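Local coordinates for protein hemolysin BL lytic component L1 (Bacillus cereus, PDB 7NMQ) that probably acts, as a component of the haemolysin BL enterotoxin, in forming pores in host cell membranes as an alpha-helical pore-forming toxin, at residues Q34-L39 / L61-A66; A28-K33 / V217-T222; L52-L57 / K150-G155. All blocks are in the same frame, centred on the assembly; numbering follows the deposited sequence. Where two conformers were deposited one is given.

Contact 1 of 3, residues Q34-L39 / L61-A66; sequences QPNVNL and LSRINA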
loop_
_atom_site.group_PDB
_atom_site.type_symbol
_atom_site.label_atom_id
_atom_site.label_comp_id
_atom_site.label_asym_id
_atom_site.label_seq_id
_atom_site.Cartn_x
_atom_site.Cartn_y
_atom_site.Cartn_z
ATOM N N GLN A 34 15.735 10.461 6.234
ATOM C CA GLN A 34 15.923 11.907 6.096
ATOM C C GLN A 34 16.313 12.470 7.458
ATOM O O GLN A 34 15.583 12.319 8.435
ATOM C CB GLN A 34 14.656 12.558 5.585
ATOM C CG GLN A 34 14.891 14.032 5.391
ATOM C CD GLN A 34 14.262 14.625 4.172
ATOM O OE1 GLN A 34 14.219 14.057 3.091
ATOM N NE2 GLN A 34 13.686 15.779 4.378
ATOM N N PRO A 35 17.481 13.123 7.589
ATOM C CA PRO A 35 17.873 13.645 8.896
ATOM C C PRO A 35 17.135 14.925 9.271
ATOM O O PRO A 35 16.486 15.529 8.422
ATOM C CB PRO A 35 19.353 13.934 8.726
ATOM C CG PRO A 35 19.468 14.281 7.292
ATOM C CD PRO A 35 18.525 13.327 6.573
ATOM N N ASN A 36 17.220 15.261 10.557
ATOM C CA ASN A 36 16.752 16.581 11.047
ATOM C C ASN A 36 17.352 17.671 10.169
ATOM O O ASN A 36 18.571 17.626 9.839
ATOM C CB ASN A 36 17.032 16.787 12.528
ATOM C CG ASN A 36 16.084 16.076 13.466
ATOM O OD1 ASN A 36 15.267 15.263 13.041
ATOM N ND2 ASN A 36 16.189 16.387 14.750
ATOM N N VAL A 37 16.562 18.655 9.819
ATOM C CA VAL A 37 17.048 19.704 8.882
ATOM C C VAL A 37 18.182 20.472 9.548
ATOM O O VAL A 37 18.080 20.900 10.700
ATOM C CB VAL A 37 15.913 20.629 8.434
ATOM C CG1 VAL A 37 15.304 21.454 9.557
ATOM C CG2 VAL A 37 16.351 21.562 7.330
ATOM N N ASN A 38 19.229 20.698 8.774
ATOM C CA ASN A 38 20.394 21.471 9.231
ATOM C C ASN A 38 20.240 22.935 8.815
ATOM O O ASN A 38 20.449 23.277 7.657
ATOM C CB ASN A 38 21.686 20.855 8.690
ATOM C CG ASN A 38 22.929 21.591 9.177
ATOM O OD1 ASN A 38 22.873 22.579 9.912
ATOM N ND2 ASN A 38 24.061 21.097 8.745
ATOM N N LEU A 39 19.917 23.777 9.782
ATOM C CA LEU A 39 19.986 25.254 9.610
ATOM C C LEU A 39 20.891 25.862 10.671
ATOM O O LEU A 39 20.674 27.020 11.079
ATOM C CB LEU A 39 18.575 25.827 9.656
ATOM C CG LEU A 39 17.835 25.618 8.340
ATOM C CD1 LEU A 39 16.362 25.873 8.530
ATOM C CD2 LEU A 39 18.408 26.494 7.222
ATOM N N LEU A 61 8.720 12.949 15.080
ATOM C CA LEU A 61 7.432 12.224 15.079
ATOM C C LEU A 61 7.180 11.593 13.704
ATOM O O LEU A 61 6.612 10.499 13.655
ATOM C CB LEU A 61 6.313 13.188 15.445
ATOM C CG LEU A 61 4.952 12.533 15.641
ATOM C CD1 LEU A 61 4.993 11.472 16.724
ATOM C CD2 LEU A 61 3.969 13.620 16.009
ATOM N N SER A 62 7.644 12.197 12.619
ATOM C CA SER A 62 7.477 11.595 11.282
ATOM C C SER A 62 8.165 10.224 11.327
ATOM O O SER A 62 7.672 9.265 10.696
ATOM C CB SER A 62 8.068 12.425 10.181
ATOM O OG SER A 62 7.513 13.727 10.130
ATOM N N ARG A 63 9.361 10.161 11.952
ATOM C CA ARG A 63 10.121 8.895 11.916
ATOM C C ARG A 63 9.449 7.861 12.819
ATOM O O ARG A 63 9.407 6.644 12.460
ATOM C CB ARG A 63 11.599 9.100 12.233
ATOM C CG ARG A 63 12.308 10.008 11.227
ATOM C CD ARG A 63 13.814 10.032 11.354
ATOM N NE ARG A 63 14.243 10.750 12.514
ATOM C CZ ARG A 63 14.473 12.076 12.601
ATOM N NH1 ARG A 63 14.454 12.895 11.565
ATOM N NH2 ARG A 63 14.847 12.537 13.765
ATOM N N ILE A 64 8.869 8.296 13.921
ATOM C CA ILE A 64 8.040 7.396 14.783
ATOM C C ILE A 64 6.870 6.876 13.952
ATOM O O ILE A 64 6.586 5.664 14.019
ATOM C CB ILE A 64 7.571 8.147 16.025
ATOM C CG1 ILE A 64 8.761 8.300 16.974
ATOM C CG2 ILE A 64 6.376 7.514 16.705
ATOM C CD1 ILE A 64 8.481 9.187 18.094
ATOM N N ASN A 65 6.182 7.740 13.223
ATOM C CA ASN A 65 5.007 7.274 12.440
ATOM C C ASN A 65 5.466 6.286 11.373
ATOM O O ASN A 65 4.729 5.312 11.050
ATOM C CB ASN A 65 4.265 8.448 11.817
ATOM C CG ASN A 65 3.475 9.251 12.810
ATOM O OD1 ASN A 65 3.214 8.805 13.916
ATOM N ND2 ASN A 65 3.154 10.460 12.403
ATOM N N ALA A 66 6.625 6.528 10.765
ATOM C CA ALA A 66 7.132 5.638 9.709
ATOM C C ALA A 66 7.405 4.275 10.326
ATOM O O ALA A 66 7.101 3.226 9.706
ATOM C CB ALA A 66 8.338 6.248 9.070
HETATM O O HOH W 1 12.920 12.553 8.819
#

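Contact 2 of 3, residues A28-K33 / V217-T222; sequences AKTMIK and VVIVVT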
loop_
_atom_site.group_PDB
_atom_site.type_symbol
_atom_site.label_atom_id
_atom_site.label_comp_id
_atom_site.label_asym_id
_atom_site.label_seq_id
_atom_site.Cartn_x
_atom_site.Cartn_y
_atom_site.Cartn_z
ATOM N N ALA A 28 7.814 5.385 4.026
ATOM C CA ALA A 28 8.284 5.229 5.420
ATOM C C ALA A 28 9.807 5.149 5.438
ATOM O O ALA A 28 10.484 5.773 6.301
ATOM C CB ALA A 28 7.654 4.009 6.028
ATOM N N LYS A 29 10.374 4.366 4.549
ATOM C CA LYS A 29 11.833 4.169 4.566
ATOM C C LYS A 29 12.519 5.499 4.230
ATOM O O LYS A 29 13.619 5.795 4.746
ATOM C CB LYS A 29 12.199 3.049 3.608
ATOM C CG LYS A 29 11.853 1.680 4.149
ATOM C CD LYS A 29 11.832 0.608 3.094
ATOM C CE LYS A 29 11.411 -0.743 3.635
ATOM N NZ LYS A 29 12.528 -1.402 4.357
ATOM N N THR A 30 11.937 6.274 3.353
ATOM C CA THR A 30 12.499 7.558 2.936
ATOM C C THR A 30 12.485 8.505 4.146
ATOM O O THR A 30 13.510 9.168 4.453
ATOM C CB THR A 30 11.787 8.149 1.726
ATOM O OG1 THR A 30 11.802 7.189 0.673
ATOM C CG2 THR A 30 12.497 9.404 1.287
ATOM N N MET A 31 11.356 8.558 4.854
ATOM C CA MET A 31 11.221 9.436 6.034
ATOM C C MET A 31 12.285 9.071 7.068
ATOM O O MET A 31 12.894 9.978 7.618
ATOM C CB MET A 31 9.835 9.320 6.665
ATOM C CG MET A 31 8.758 9.996 5.858
ATOM S SD MET A 31 9.214 11.568 5.125
ATOM C CE MET A 31 9.311 12.560 6.610
ATOM N N ILE A 32 12.457 7.783 7.345
ATOM C CA ILE A 32 13.404 7.285 8.390
ATOM C C ILE A 32 14.822 7.739 8.033
ATOM O O ILE A 32 15.624 8.014 8.955
ATOM C CB ILE A 32 13.247 5.754 8.560
ATOM C CG1 ILE A 32 11.915 5.472 9.260
ATOM C CG2 ILE A 32 14.445 5.148 9.302
ATOM C CD1 ILE A 32 11.481 4.057 9.198
ATOM N N LYS A 33 15.164 7.821 6.771
ATOM C CA LYS A 33 16.551 8.137 6.349
ATOM C C LYS A 33 16.767 9.644 6.245
ATOM O O LYS A 33 17.902 10.044 6.203
ATOM C CB LYS A 33 16.863 7.407 5.036
ATOM C CG LYS A 33 17.402 5.987 5.225
ATOM C CD LYS A 33 18.050 5.388 4.011
ATOM C CE LYS A 33 19.550 5.574 3.904
ATOM N NZ LYS A 33 20.039 5.122 2.578
ATOM N N VAL A 217 14.910 -1.059 -4.836
ATOM C CA VAL A 217 14.866 0.305 -4.245
ATOM C C VAL A 217 16.131 0.590 -3.462
ATOM O O VAL A 217 16.568 -0.226 -2.643
ATOM C CB VAL A 217 13.645 0.516 -3.344
ATOM C CG1 VAL A 217 13.799 1.729 -2.455
ATOM C CG2 VAL A 217 12.412 0.620 -4.203
ATOM N N VAL A 218 16.682 1.773 -3.715
ATOM C CA VAL A 218 17.737 2.352 -2.859
ATOM C C VAL A 218 17.255 3.740 -2.434
ATOM O O VAL A 218 16.527 4.365 -3.195
ATOM C CB VAL A 218 19.088 2.419 -3.583
ATOM C CG1 VAL A 218 19.640 1.024 -3.797
ATOM C CG2 VAL A 218 19.097 3.248 -4.847
ATOM N N ILE A 219 17.651 4.181 -1.241
ATOM C CA ILE A 219 17.316 5.552 -0.774
ATOM C C ILE A 219 18.633 6.334 -0.751
ATOM O O ILE A 219 19.556 5.887 -0.044
ATOM C CB ILE A 219 16.603 5.494 0.584
ATOM C CG1 ILE A 219 15.408 4.513 0.659
ATOM C CG2 ILE A 219 16.246 6.930 0.962
ATOM C CD1 ILE A 219 14.203 4.884 -0.072
ATOM N N VAL A 220 18.732 7.435 -1.496
ATOM C CA VAL A 220 19.982 8.265 -1.534
ATOM C C VAL A 220 19.741 9.543 -0.750
ATOM O O VAL A 220 18.701 10.184 -0.991
ATOM C CB VAL A 220 20.473 8.556 -2.971
ATOM C CG1 VAL A 220 21.523 9.656 -3.052
ATOM C CG2 VAL A 220 21.024 7.280 -3.579
ATOM N N VAL A 221 20.615 9.858 0.193
ATOM C CA VAL A 221 20.498 11.130 0.948
ATOM C C VAL A 221 21.586 12.066 0.395
ATOM O O VAL A 221 22.790 11.732 0.456
ATOM C CB VAL A 221 20.670 10.955 2.465
ATOM C CG1 VAL A 221 20.434 12.260 3.216
ATOM C CG2 VAL A 221 19.757 9.834 2.978
ATOM N N THR A 222 21.144 13.201 -0.112
ATOM C CA THR A 222 22.002 14.292 -0.661
ATOM C C THR A 222 21.574 15.624 -0.078
ATOM O O THR A 222 20.408 15.922 -0.207
ATOM C CB THR A 222 21.758 14.462 -2.161
ATOM O OG1 THR A 222 21.927 13.210 -2.814
ATOM C CG2 THR A 222 22.696 15.472 -2.775
#

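Contact 3 of 3, residues L52-L57 / K150-G155; sequences LKNIHL and KNNVGG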
loop_
_atom_site.group_PDB
_atom_site.type_symbol
_atom_site.label_atom_id
_atom_site.label_comp_id
_atom_site.label_asym_id
_atom_site.label_seq_id
_atom_site.Cartn_x
_atom_site.Cartn_y
_atom_site.Cartn_z
ATOM N N LEU A 52 12.246 26.256 13.796
ATOM C CA LEU A 52 13.229 25.169 13.586
ATOM C C LEU A 52 13.107 24.134 14.714
ATOM O O LEU A 52 13.165 22.941 14.423
ATOM C CB LEU A 52 14.636 25.781 13.502
ATOM C CG LEU A 52 15.766 24.781 13.325
ATOM C CD1 LEU A 52 15.617 24.008 12.031
ATOM C CD2 LEU A 52 17.085 25.523 13.353
ATOM N N LYS A 53 13.017 24.566 15.977
ATOM C CA LYS A 53 12.833 23.629 17.119
ATOM C C LYS A 53 11.588 22.764 16.880
ATOM O O LYS A 53 11.641 21.543 17.080
ATOM C CB LYS A 53 12.734 24.373 18.456
ATOM C CG LYS A 53 12.035 23.579 19.555
ATOM C CD LYS A 53 11.919 24.290 20.883
ATOM C CE LYS A 53 11.109 23.498 21.879
ATOM N NZ LYS A 53 10.494 24.347 22.928
ATOM N N ASN A 54 10.501 23.392 16.440
ATOM C CA ASN A 54 9.230 22.683 16.207
ATOM C C ASN A 54 9.351 21.742 15.017
ATOM O O ASN A 54 8.812 20.640 15.087
ATOM C CB ASN A 54 8.103 23.677 16.028
ATOM C CG ASN A 54 7.785 24.285 17.367
ATOM O OD1 ASN A 54 7.910 23.643 18.400
ATOM N ND2 ASN A 54 7.246 25.458 17.354
ATOM N N ILE A 55 10.022 22.170 13.959
ATOM C CA ILE A 55 10.255 21.295 12.781
ATOM C C ILE A 55 11.007 20.056 13.221
ATOM O O ILE A 55 10.681 18.947 12.798
ATOM C CB ILE A 55 10.972 22.071 11.686
ATOM C CG1 ILE A 55 9.949 23.030 11.075
ATOM C CG2 ILE A 55 11.599 21.114 10.690
ATOM C CD1 ILE A 55 10.497 24.068 10.181
ATOM N N HIS A 56 12.046 20.198 14.026
ATOM C CA HIS A 56 12.799 19.014 14.462
ATOM C C HIS A 56 11.909 18.076 15.260
ATOM O O HIS A 56 12.010 16.852 15.065
ATOM C CB HIS A 56 13.987 19.426 15.313
ATOM C CG HIS A 56 15.070 20.024 14.487
ATOM N ND1 HIS A 56 16.033 20.816 15.051
ATOM C CD2 HIS A 56 15.366 19.912 13.169
ATOM C CE1 HIS A 56 16.876 21.199 14.085
ATOM N NE2 HIS A 56 16.500 20.664 12.919
ATOM N N LEU A 57 11.022 18.591 16.110
ATOM C CA LEU A 57 10.069 17.721 16.831
ATOM C C LEU A 57 9.134 17.054 15.808
ATOM O O LEU A 57 8.822 15.864 15.972
ATOM C CB LEU A 57 9.241 18.544 17.818
ATOM C CG LEU A 57 10.041 19.152 18.951
ATOM C CD1 LEU A 57 9.129 19.964 19.872
ATOM C CD2 LEU A 57 10.813 18.139 19.725
ATOM N N LYS A 150 3.552 21.144 7.770
ATOM C CA LYS A 150 3.236 22.106 6.708
ATOM C C LYS A 150 3.149 23.490 7.331
ATOM O O LYS A 150 3.655 24.442 6.742
ATOM C CB LYS A 150 1.903 21.755 6.040
ATOM C CG LYS A 150 1.411 22.763 5.021
ATOM C CD LYS A 150 0.228 22.236 4.182
ATOM C CE LYS A 150 -0.523 23.349 3.495
ATOM N NZ LYS A 150 0.337 23.996 2.470
ATOM N N ASN A 151 2.478 23.649 8.462
ATOM C CA ASN A 151 2.326 24.988 9.088
ATOM C C ASN A 151 3.699 25.526 9.523
ATOM O O ASN A 151 3.949 26.725 9.323
ATOM C CB ASN A 151 1.314 24.921 10.219
ATOM C CG ASN A 151 1.094 26.286 10.816
ATOM O OD1 ASN A 151 0.682 27.183 10.117
ATOM N ND2 ASN A 151 1.502 26.454 12.058
ATOM N N ASN A 152 4.582 24.705 10.038
ATOM C CA ASN A 152 5.887 25.203 10.527
ATOM C C ASN A 152 6.745 25.521 9.317
ATOM O O ASN A 152 7.538 26.497 9.380
ATOM C CB ASN A 152 6.555 24.197 11.439
ATOM C CG ASN A 152 5.945 24.101 12.813
ATOM O OD1 ASN A 152 5.806 23.013 13.390
ATOM N ND2 ASN A 152 5.633 25.232 13.380
ATOM N N VAL A 153 6.583 24.802 8.207
ATOM C CA VAL A 153 7.400 25.024 6.989
ATOM C C VAL A 153 6.886 26.196 6.178
ATOM O O VAL A 153 7.744 26.964 5.636
ATOM C CB VAL A 153 7.492 23.744 6.146
ATOM C CG1 VAL A 153 8.068 24.017 4.762
ATOM C CG2 VAL A 153 8.291 22.720 6.935
ATOM N N GLY A 154 5.578 26.376 6.061
ATOM C CA GLY A 154 5.023 27.338 5.095
ATOM C C GLY A 154 3.838 28.128 5.576
ATOM O O GLY A 154 3.273 28.843 4.773
ATOM N N GLY A 155 3.455 27.973 6.841
ATOM C CA GLY A 155 2.228 28.593 7.336
ATOM C C GLY A 155 1.011 27.832 6.774
ATOM O O GLY A 155 1.140 26.803 6.118
#

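Contact 1 of 3, residues Q34-L39 / L61-A66
Arg63 holds the loop that follows helix 10-33, a side-chain bridge from helix 45-103 to that loop in the helical bundle of this ClyA-like toxin component. Its guanidinium meets the amide of Asn36 end-on, NH1 and NH2 both donating to the single atom OD1. Arg63 NH2 lies 2.9 Å from Asn36 OD1, and NH1 sits equally close. The oxygen is in the guanidinium plane, whereas the two nitrogens come to it from one face of the amide; the planes of the two groups are 41° apart. A third bond, from Arg63 NH1 to the carbonyl of Gln34, is weak at 3.4 Å to O. A water backs it up, donating to Gln34 O and accepting from Arg63 NH1. The arginine chain leaves the helix toward the loop and bends at chi3 (-73°), which turns the guanidinium to meet Asn36. Further out, Asn36 ND2 donates to Glu60 OE2, so both ends of this amide are tied to helix 45-103 and its rotation is fixed. The Gln34 side chain leads the other way, its amide bonded to Ser282, Asn285 and the backbone of Ala226. The water oxygen stands 2.7 Å from Gln34 O.

Contact 2 of 3, residues A28-K33 / V217-T222
Ile219 points from strand 217-222 at the last turns of helix 10-33, where a two-stranded antiparallel beta hairpin, made with strand 225-230, lies against the helical bundle. The short helix and strand segments run roughly parallel, their axes 29° apart and 9.1 Å at closest approach. On the tight side Ile219 is wedged between Thr30 and Lys33. Its CD1 approaches the threonine hydroxyl, 3.4 Å from Thr30 OG1, which is hydrogen-bonded to the backbone O of Leu26 one turn earlier in the helix. Ala226 and Pro228 of the partner strand touch both Thr30 and Ile219 and close this packed patch. The isoleucine's other branch faces the lysine: CG2 is 4.1 Å from Lys33 CB, while CD of Lys33 lies 3.7 Å from Ile219 CB.

The other side is looser and nearer solvent. Lys33 and Val221 are both exposed, and Val221 reaches across with one methyl, CG2 resting 3.7 Å from Lys33 O; Pro35 packs on the same valine. One hydrogen bond joins the two segments. The aliphatic part of Lys33 passes at a slant over CB and CG2 of Ile219, then bends at chi3 (93°), carrying the ammonium group to the strand backbone. The strand was predicted to belong to a transmembrane helix, yet in this crystal structure it is extended. Lys33 NZ donates to Ile219 O at 2.8 Å, from a position tilted 32° off the carbonyl plane.

Contact 3 of 3, residues L52-L57 / K150-G155
Asn152 and Ile55 meet where helices 107-154 and 45-103 pack roughly antiparallel, with 145° between the directions of the short segments and 9.5 Å between their axes. Along 150-155, Asn152 is the first residue to touch the other helix. Its CB lies 3.6 Å from Ile55 CG1, and the two side chains lie alongside each other, pointing opposite ways. The outer methyl of Ile55 also lies over the Asn152 backbone, CD1 being 3.9 Å from Asn152 O. With CG anti to the carbonyl carbon (chi1 -74°), the asparagine carries its amide over the base of Asn54, Asn152 OD1 coming 3.6 Å from Asn54 CB. That approach is van der Waals packing; the hydrogen bond of OD1 is with Asn58 ND2, one turn further along helix 45-103, which steadies the amide. Val153 follows with a lighter touch, its CG2 4.1 Å from Ile55 CD1. No hydrogen bond joins the two segments directly. Leu283 of helix 275-325 packs on both Ile55 and Val153, making a three-helix junction. Val37 of the loop after helix 10-33 also touches Ile55, and backbone bonds tie Asn152 and Val153 to Leu162 and Thr163 of helix 161-169.

Helix 45-103 serves both contact 1 and contact 3, whose centres are 11 Å apart. They meet directly: Val37 O is probably hydrogen-bonded to His56 NE2, and Val37 CG1 packs on Leu52 CD1. Contact 2 adjoins contact 1 at its other end, Ala66 CB packing on Ala28 and Ile32, but does not touch contact 3. All three are partly buried, with different chemistry. Contact 1 relies on charged and amide groups at a loop; contact 2 combines a packed isoleucine with an exposed lysine where the hairpin meets the bundle; contact 3 is helix-to-helix packing around a buried isoleucine. Contact 2, joining residues far apart in sequence, encloses the other two along the chain.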